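Local coordinates for protein tryptophanyl-tRNA synthetase (Cryptosporidium parvum Iowa II, PDB 3HV0) that probably joins L-tryptophan to its cognate tRNA at the expense of ATP, and binds tryptophan in a pocket of its catalytic domain, at residues 139-143 with 373-377; 289-293 with 348-352; 308-314 with 337-341. One frame throughout, in Å; residues are numbered along the deposited sequence.

Interaction 1: 139-143 with 373-377; sequences MKDII and VIAKF
Ile-143 sets its branched side chain over one face of the Phe-377 ring, and this pair is the heart of the packed part. Ile-143 CG1 sits almost directly over the ring centre, 3.7 Å from the centroid and 12° off the normal, a CH-pi contact. The branch at CB spreads the grip: Ile-143 CG2, anti to the backbone N, comes within 3.4 Å of Phe-377 CE2, while CD1 covers the CD2 side. A beta-branched residue suits this place because its two arms span one ring face. Val-373 CG1 adds a contact to Ile-143 CG2 at 4.1 Å. Met-139 is packed closely too, its flexible thioether bending at chi3 (34°) to bring CE to 3.6 Å from Ile-374 CG2.

The loose side belongs to Lys-140, partly exposed, whose CE merely grazes Ile-374 CD1 at 4.1 Å; its amine makes a weak, long ion pair with Glu-137.

The two short helical segments run nearly perpendicular, at 81°, with axes 10.9 Å apart. Helix 371-378 lies against edge strand 152-156, with a backbone hydrogen bond between Phe-377 and Ile-154, while helix 128-143 touches that strand and also strand 110-114.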
loop_
_atom_site.group_PDB
_atom_site.type_symbol
_atom_site.label_atom_id
_atom_site.label_comp_id
_atom_site.label_asym_id
_atom_site.label_seq_id
_atom_site.Cartn_x
_atom_site.Cartn_y
_atom_site.Cartn_z
ATOM N N MET A 139 8.309 0.427 -20.589
ATOM C CA MET A 139 9.393 1.390 -20.326
ATOM C C MET A 139 10.260 1.638 -21.543
ATOM O O MET A 139 10.666 2.775 -21.787
ATOM C CB MET A 139 10.335 0.918 -19.213
ATOM C CG MET A 139 9.709 0.847 -17.853
ATOM S SD MET A 139 10.897 0.727 -16.505
ATOM C CE MET A 139 12.224 1.737 -17.177
ATOM N N LYS A 140 10.558 0.571 -22.278
ATOM C CA LYS A 140 11.339 0.673 -23.504
ATOM C C LYS A 140 10.649 1.574 -24.535
ATOM O O LYS A 140 11.293 2.424 -25.175
ATOM C CB LYS A 140 11.587 -0.717 -24.119
ATOM C CG LYS A 140 12.417 -1.655 -23.265
ATOM C CD LYS A 140 12.469 -3.063 -23.850
ATOM C CE LYS A 140 13.660 -3.833 -23.277
ATOM N NZ LYS A 140 13.709 -5.269 -23.683
ATOM N N ASP A 141 9.350 1.372 -24.715
ATOM C CA ASP A 141 8.578 2.239 -25.594
ATOM C C ASP A 141 8.615 3.665 -25.063
ATOM O O ASP A 141 8.649 4.615 -25.826
ATOM C CB ASP A 141 7.108 1.816 -25.645
ATOM C CG ASP A 141 6.893 0.433 -26.213
ATOM O OD1 ASP A 141 5.851 -0.178 -25.869
ATOM O OD2 ASP A 141 7.727 -0.038 -27.006
ATOM N N ILE A 142 8.554 3.808 -23.738
ATOM C CA ILE A 142 8.532 5.137 -23.136
ATOM C C ILE A 142 9.877 5.822 -23.361
ATOM O O ILE A 142 9.914 6.965 -23.826
ATOM C CB ILE A 142 8.127 5.105 -21.656
ATOM C CG1 ILE A 142 6.634 4.790 -21.555
ATOM C CG2 ILE A 142 8.427 6.449 -20.968
ATOM C CD1 ILE A 142 6.146 4.446 -20.177
ATOM N N ILE A 143 10.968 5.111 -23.090
ATOM C CA ILE A 143 12.325 5.660 -23.285
ATOM C C ILE A 143 12.599 5.963 -24.762
ATOM O O ILE A 143 13.335 6.903 -25.095
ATOM C CB ILE A 143 13.405 4.709 -22.730
ATOM C CG1 ILE A 143 13.291 4.611 -21.206
ATOM C CG2 ILE A 143 14.810 5.173 -23.108
ATOM C CD1 ILE A 143 13.894 3.361 -20.633
ATOM N N VAL A 373 20.372 0.762 -20.152
ATOM C CA VAL A 373 19.722 2.034 -20.391
ATOM C C VAL A 373 18.567 2.175 -19.431
ATOM O O VAL A 373 18.397 3.214 -18.799
ATOM C CB VAL A 373 19.235 2.154 -21.835
ATOM C CG1 VAL A 373 18.328 3.351 -21.975
ATOM C CG2 VAL A 373 20.431 2.264 -22.781
ATOM N N ILE A 374 17.786 1.110 -19.303
ATOM C CA ILE A 374 16.670 1.092 -18.359
ATOM C C ILE A 374 17.153 1.498 -16.981
ATOM O O ILE A 374 16.587 2.398 -16.382
ATOM C CB ILE A 374 16.002 -0.279 -18.298
ATOM C CG1 ILE A 374 15.197 -0.506 -19.583
ATOM C CG2 ILE A 374 15.088 -0.376 -17.081
ATOM C CD1 ILE A 374 14.708 -1.918 -19.775
ATOM N N ALA A 375 18.227 0.855 -16.521
ATOM C CA ALA A 375 18.870 1.119 -15.221
ATOM C C ALA A 375 19.121 2.587 -14.953
ATOM O O ALA A 375 18.912 3.044 -13.838
ATOM C CB ALA A 375 20.172 0.335 -15.101
ATOM N N LYS A 376 19.569 3.334 -15.955
ATOM C CA LYS A 376 19.770 4.777 -15.787
ATOM C C LYS A 376 18.466 5.511 -15.447
ATOM O O LYS A 376 18.472 6.469 -14.672
ATOM C CB LYS A 376 20.396 5.391 -17.046
ATOM C CG LYS A 376 21.911 5.207 -17.124
ATOM C CD LYS A 376 22.443 5.558 -18.487
ATOM C CE LYS A 376 23.952 5.467 -18.529
ATOM N NZ LYS A 376 24.457 5.701 -19.926
ATOM N N PHE A 377 17.361 5.068 -16.040
ATOM C CA PHE A 377 16.059 5.706 -15.857
ATOM C C PHE A 377 15.419 5.251 -14.552
ATOM O O PHE A 377 14.737 6.016 -13.851
ATOM C CB PHE A 377 15.130 5.364 -17.031
ATOM C CG PHE A 377 15.396 6.157 -18.275
ATOM C CD1 PHE A 377 14.778 7.370 -18.485
ATOM C CD2 PHE A 377 16.243 5.680 -19.248
ATOM C CE1 PHE A 377 15.008 8.097 -19.633
ATOM C CE2 PHE A 377 16.473 6.406 -20.400
ATOM C CZ PHE A 377 15.851 7.616 -20.584
#

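Interaction 2: 289-293 with 348-352; sequences IMKYA and KSILV
The amine of Lys-348 is shared between two backbone carbonyls at and just past the C-terminal end of helix 282-292. NZ lies 2.8 Å from Ala-293 O and 3.0 Å from Ile-289 O; both hydrogen bonds are weak, and the second is less certain because the position of Ile-289 O is itself in doubt. Ala-293, the first residue to leave helical geometry, turns its carbonyl to where the lysine can meet it.

Lys-348 reaches this site by a folded route. Its chain starts out extended, then bends at chi3 (91°) and chi4 (77°), which swings CE to 3.6 Å from Met-290 CA and carries NZ onward to the carbonyls. The aliphatic part slides past two side chains that run in the opposite direction: Ile-289, whose CG2 is 3.9 Å from Lys-348 CE, and the more exposed Met-290, whose SD lies 4.2 Å from Lys-348 CB.

Next to the lysine chain, Ile-289 divides its branches between two residues of helix 344-367. Ile-289 CG1 packs on Val-352 CG2 at 3.5 Å, and Ile-289 CG2 meets Leu-351 CD2 at 4.0 Å. Ser-316 of helix 315-323 touches Ile-289, Lys-348 and Leu-351, adding a third helix to this packing.

Lysine suits the place by serving two surroundings at once, methylenes for the apolar side chains and an ammonium group for the carbonyls. A positive charge at a helix C-terminus would probably be stabilised by the helix dipole, which may help compensate its burial.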
loop_
_atom_site.group_PDB
_atom_site.type_symbol
_atom_site.label_atom_id
_atom_site.label_comp_id
_atom_site.label_asym_id
_atom_site.label_seq_id
_atom_site.Cartn_x
_atom_site.Cartn_y
_atom_site.Cartn_z
ATOM N N ILE A 289 -6.474 0.331 -40.300
ATOM C CA ILE A 289 -7.177 1.549 -40.745
ATOM C C ILE A 289 -8.311 1.169 -41.686
ATOM O O ILE A 289 -9.448 1.634 -41.544
ATOM C CB ILE A 289 -6.301 2.576 -41.544
ATOM C CG1 ILE A 289 -4.872 2.688 -41.008
ATOM C CG2 ILE A 289 -6.969 3.965 -41.519
ATOM C CD1 ILE A 289 -4.792 3.125 -39.557
ATOM N N MET A 290 -7.976 0.320 -42.653
ATOM C CA MET A 290 -8.881 0.004 -43.756
ATOM C C MET A 290 -10.135 -0.698 -43.256
ATOM O O MET A 290 -11.220 -0.461 -43.774
ATOM C CB MET A 290 -8.165 -0.838 -44.820
ATOM C CG MET A 290 -7.004 -0.094 -45.505
ATOM S SD MET A 290 -7.495 1.304 -46.556
ATOM C CE MET A 290 -5.876 1.897 -47.091
ATOM N N LYS A 291 -9.980 -1.527 -42.225
ATOM C CA LYS A 291 -11.071 -2.350 -41.704
ATOM C C LYS A 291 -11.773 -1.717 -40.497
ATOM O O LYS A 291 -13.000 -1.691 -40.436
ATOM C CB LYS A 291 -10.552 -3.748 -41.330
ATOM N N TYR A 292 -10.999 -1.194 -39.551
ATOM C CA TYR A 292 -11.539 -0.750 -38.253
ATOM C C TYR A 292 -11.652 0.777 -38.089
ATOM O O TYR A 292 -12.236 1.249 -37.105
ATOM C CB TYR A 292 -10.679 -1.305 -37.094
ATOM C CG TYR A 292 -10.642 -2.823 -36.968
ATOM C CD1 TYR A 292 -11.664 -3.516 -36.325
ATOM C CD2 TYR A 292 -9.568 -3.562 -37.475
ATOM C CE1 TYR A 292 -11.629 -4.910 -36.206
ATOM C CE2 TYR A 292 -9.527 -4.955 -37.364
ATOM C CZ TYR A 292 -10.562 -5.621 -36.726
ATOM O OH TYR A 292 -10.541 -6.997 -36.604
ATOM N N ALA A 293 -11.078 1.543 -39.019
ATOM C CA ALA A 293 -11.080 3.010 -38.920
ATOM C C ALA A 293 -12.368 3.573 -39.486
ATOM O O ALA A 293 -12.575 3.543 -40.692
ATOM C CB ALA A 293 -9.886 3.602 -39.652
ATOM N N LYS A 348 -6.995 7.558 -46.060
ATOM C CA LYS A 348 -6.586 6.440 -45.213
ATOM C C LYS A 348 -5.171 5.983 -45.534
ATOM O O LYS A 348 -4.471 5.471 -44.656
ATOM C CB LYS A 348 -7.555 5.275 -45.351
ATOM C CG LYS A 348 -8.937 5.594 -44.834
ATOM C CD LYS A 348 -9.907 4.475 -45.124
ATOM C CE LYS A 348 -9.953 3.471 -43.987
ATOM N NZ LYS A 348 -10.745 3.995 -42.828
ATOM N N SER A 349 -4.756 6.176 -46.786
ATOM C CA SER A 349 -3.401 5.815 -47.207
ATOM C C SER A 349 -2.387 6.831 -46.684
ATOM O O SER A 349 -1.337 6.452 -46.169
ATOM C CB SER A 349 -3.309 5.687 -48.728
ATOM O OG SER A 349 -1.958 5.640 -49.150
ATOM N N ILE A 350 -2.710 8.116 -46.797
ATOM C CA ILE A 350 -1.836 9.172 -46.275
ATOM C C ILE A 350 -1.522 8.953 -44.785
ATOM O O ILE A 350 -0.375 9.079 -44.354
ATOM C CB ILE A 350 -2.459 10.573 -46.469
ATOM C CG1 ILE A 350 -2.580 10.905 -47.959
ATOM C CG2 ILE A 350 -1.611 11.623 -45.782
ATOM C CD1 ILE A 350 -3.415 12.132 -48.266
ATOM N N LEU A 351 -2.559 8.626 -44.015
ATOM C CA LEU A 351 -2.432 8.294 -42.584
ATOM C C LEU A 351 -1.564 7.063 -42.326
ATOM O O LEU A 351 -0.739 7.065 -41.413
ATOM C CB LEU A 351 -3.817 8.060 -41.979
ATOM C CG LEU A 351 -3.869 7.483 -40.572
ATOM C CD1 LEU A 351 -3.131 8.381 -39.592
ATOM C CD2 LEU A 351 -5.300 7.299 -40.159
ATOM N N VAL A 352 -1.774 6.010 -43.117
ATOM C CA VAL A 352 -0.972 4.781 -43.031
ATOM C C VAL A 352 0.522 5.077 -43.159
ATOM O O VAL A 352 1.320 4.595 -42.346
ATOM C CB VAL A 352 -1.383 3.731 -44.117
ATOM C CG1 VAL A 352 -0.331 2.612 -44.248
ATOM C CG2 VAL A 352 -2.764 3.140 -43.804
#

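Interaction 3: 308-314 with 337-341; sequences GANLDVD and YSSGE
Tyr-337, near the end of helix 327-339, meets the loop 308-314 with both its ring and its hydroxyl. The side chain leaves with CG anti to the backbone N, directing the ring against Ala-309. The methyl CB of Ala-309 stands over the centre of the Tyr-337 ring, 3.8 Å from the centroid and 12° off the normal, a CH-pi contact for which a small side chain is well suited. At the ring's edge, Tyr-337 OH donates to Asp-314 OD1 over 2.7 Å, arriving from above the carboxylate plane, 55° out of it; carboxylate and ring are turned 75° apart.

Ser-338 follows with both its CB and its backbone. Leu-311 CD1 packs on Ser-338 CB at 3.7 Å, and Ser-338 O receives a weak hydrogen bond from Ala-309 N at 3.4 Å. Ser-338 O also lies 3.2 Å from Gly-308 CA in a CA-H...O contact, a close approach made possible by the bare CA of Gly-308. Gly-340 is the first residue to leave helical geometry, with a positive phi that suits glycine, and its CA lies near that of Gly-308.

Asp-314 is the N-cap of helix 315-323, its OD2 accepting from Trp-317 N, while OD1 also accepts from Gly-296 N. With donors on both oxygens and a helix N-terminus beside it, the carboxylate is probably stabilised as the anion, and the tyrosine hydroxyl helps fix the rotation of the capping group.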
loop_
_atom_site.group_PDB
_atom_site.type_symbol
_atom_site.label_atom_id
_atom_site.label_comp_id
_atom_site.label_asym_id
_atom_site.label_seq_id
_atom_site.Cartn_x
_atom_site.Cartn_y
_atom_site.Cartn_z
ATOM N N GLY A 308 -19.488 15.099 -50.540
ATOM C CA GLY A 308 -18.363 15.298 -49.630
ATOM C C GLY A 308 -18.361 14.403 -48.396
ATOM O O GLY A 308 -19.180 13.495 -48.263
ATOM N N ALA A 309 -17.433 14.685 -47.483
ATOM C CA ALA A 309 -17.211 13.876 -46.274
ATOM C C ALA A 309 -17.361 14.686 -44.969
ATOM O O ALA A 309 -17.192 15.911 -44.952
ATOM C CB ALA A 309 -15.824 13.233 -46.330
ATOM N N ASN A 310 -17.651 13.970 -43.882
ATOM C CA ASN A 310 -17.825 14.551 -42.543
ATOM C C ASN A 310 -16.568 14.367 -41.678
ATOM O O ASN A 310 -16.313 13.275 -41.164
ATOM C CB ASN A 310 -19.040 13.905 -41.860
ATOM C CG ASN A 310 -19.352 14.505 -40.501
ATOM O OD1 ASN A 310 -18.464 14.904 -39.752
ATOM N ND2 ASN A 310 -20.630 14.554 -40.171
ATOM N N LEU A 311 -15.818 15.455 -41.497
ATOM C CA LEU A 311 -14.514 15.427 -40.827
ATOM C C LEU A 311 -14.601 15.197 -39.327
ATOM O O LEU A 311 -13.630 14.771 -38.711
ATOM C CB LEU A 311 -13.744 16.726 -41.083
ATOM C CG LEU A 311 -13.144 16.899 -42.481
ATOM C CD1 LEU A 311 -14.206 17.343 -43.485
ATOM C CD2 LEU A 311 -12.016 17.904 -42.456
ATOM N N ASP A 312 -15.749 15.482 -38.731
ATOM C CA ASP A 312 -15.909 15.310 -37.284
ATOM C C ASP A 312 -16.027 13.839 -36.866
ATOM O O ASP A 312 -15.663 13.478 -35.742
ATOM C CB ASP A 312 -17.105 16.121 -36.781
ATOM C CG ASP A 312 -16.826 17.613 -36.775
ATOM O OD1 ASP A 312 -17.055 18.281 -37.802
ATOM O OD2 ASP A 312 -16.369 18.120 -35.735
ATOM N N VAL A 313 -16.530 13.004 -37.774
ATOM C CA VAL A 313 -16.679 11.564 -37.530
ATOM C C VAL A 313 -15.554 10.710 -38.134
ATOM O O VAL A 313 -15.358 9.575 -37.705
ATOM C CB VAL A 313 -18.016 11.045 -38.081
ATOM C CG1 VAL A 313 -19.174 11.769 -37.414
ATOM C CG2 VAL A 313 -18.067 11.202 -39.596
ATOM N N ASP A 314 -14.834 11.242 -39.127
ATOM C CA ASP A 314 -13.765 10.492 -39.799
ATOM C C ASP A 314 -12.538 10.293 -38.894
ATOM O O ASP A 314 -11.837 11.249 -38.541
ATOM C CB ASP A 314 -13.355 11.153 -41.117
ATOM C CG ASP A 314 -12.434 10.266 -41.946
ATOM O OD1 ASP A 314 -12.927 9.466 -42.778
ATOM O OD2 ASP A 314 -11.206 10.352 -41.753
ATOM N N TYR A 337 -10.807 16.647 -48.979
ATOM C CA TYR A 337 -11.612 15.518 -48.471
ATOM C C TYR A 337 -13.022 15.952 -48.050
ATOM O O TYR A 337 -13.969 15.167 -48.111
ATOM C CB TYR A 337 -10.898 14.840 -47.294
ATOM C CG TYR A 337 -11.532 13.546 -46.795
ATOM C CD1 TYR A 337 -11.968 12.561 -47.683
ATOM C CD2 TYR A 337 -11.657 13.292 -45.434
ATOM C CE1 TYR A 337 -12.539 11.373 -47.227
ATOM C CE2 TYR A 337 -12.217 12.103 -44.967
ATOM C CZ TYR A 337 -12.657 11.147 -45.862
ATOM O OH TYR A 337 -13.212 9.968 -45.393
ATOM N N SER A 338 -13.143 17.200 -47.610
ATOM C CA SER A 338 -14.441 17.820 -47.361
ATOM C C SER A 338 -15.247 18.020 -48.661
ATOM O O SER A 338 -16.429 17.690 -48.728
ATOM C CB SER A 338 -14.240 19.170 -46.667
ATOM O OG SER A 338 -15.368 20.012 -46.812
ATOM N N SER A 339 -14.598 18.566 -49.684
ATOM C CA SER A 339 -15.284 18.997 -50.892
ATOM C C SER A 339 -15.560 17.850 -51.860
ATOM O O SER A 339 -16.317 18.016 -52.821
ATOM C CB SER A 339 -14.468 20.083 -51.595
ATOM O OG SER A 339 -13.171 19.619 -51.925
ATOM N N GLY A 340 -14.938 16.699 -51.621
ATOM C CA GLY A 340 -15.162 15.506 -52.438
ATOM C C GLY A 340 -14.142 15.256 -53.536
ATOM O O GLY A 340 -14.344 14.368 -54.361
ATOM N N GLU A 341 -13.050 16.020 -53.556
ATOM C CA GLU A 341 -11.946 15.753 -54.491
ATOM C C GLU A 341 -10.829 14.952 -53.809
ATOM O O GLU A 341 -9.643 15.082 -54.126
ATOM C CB GLU A 341 -11.411 17.046 -55.134
ATOM C CG GLU A 341 -10.799 18.061 -54.179
ATOM C CD GLU A 341 -10.086 19.190 -54.889
ATOM O OE1 GLU A 341 -9.391 18.923 -55.887
ATOM O OE2 GLU A 341 -10.209 20.347 -54.441
#

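How the interactions relate
Interaction 1 joins residues far apart in sequence, and the other two fall between its segments; interaction 3 in turn falls between the segments of interaction 2. Interactions 2 and 3 are neighbours, with centres about 15 Å apart and nearest atoms about 6 Å apart, and helix 315-323 borders both. They lie in the C-terminal helical domain, which in class I synthetases of this family probably recognises the tRNA anticodon. Interaction 1 lies beside the sheet of the Rossmann-fold catalytic domain, its centre about 31 Å from that of interaction 2 and about 41 Å from that of interaction 3. Helix 344-367 leads from interaction 2 toward helix 371-378, returning the chain to the catalytic domain.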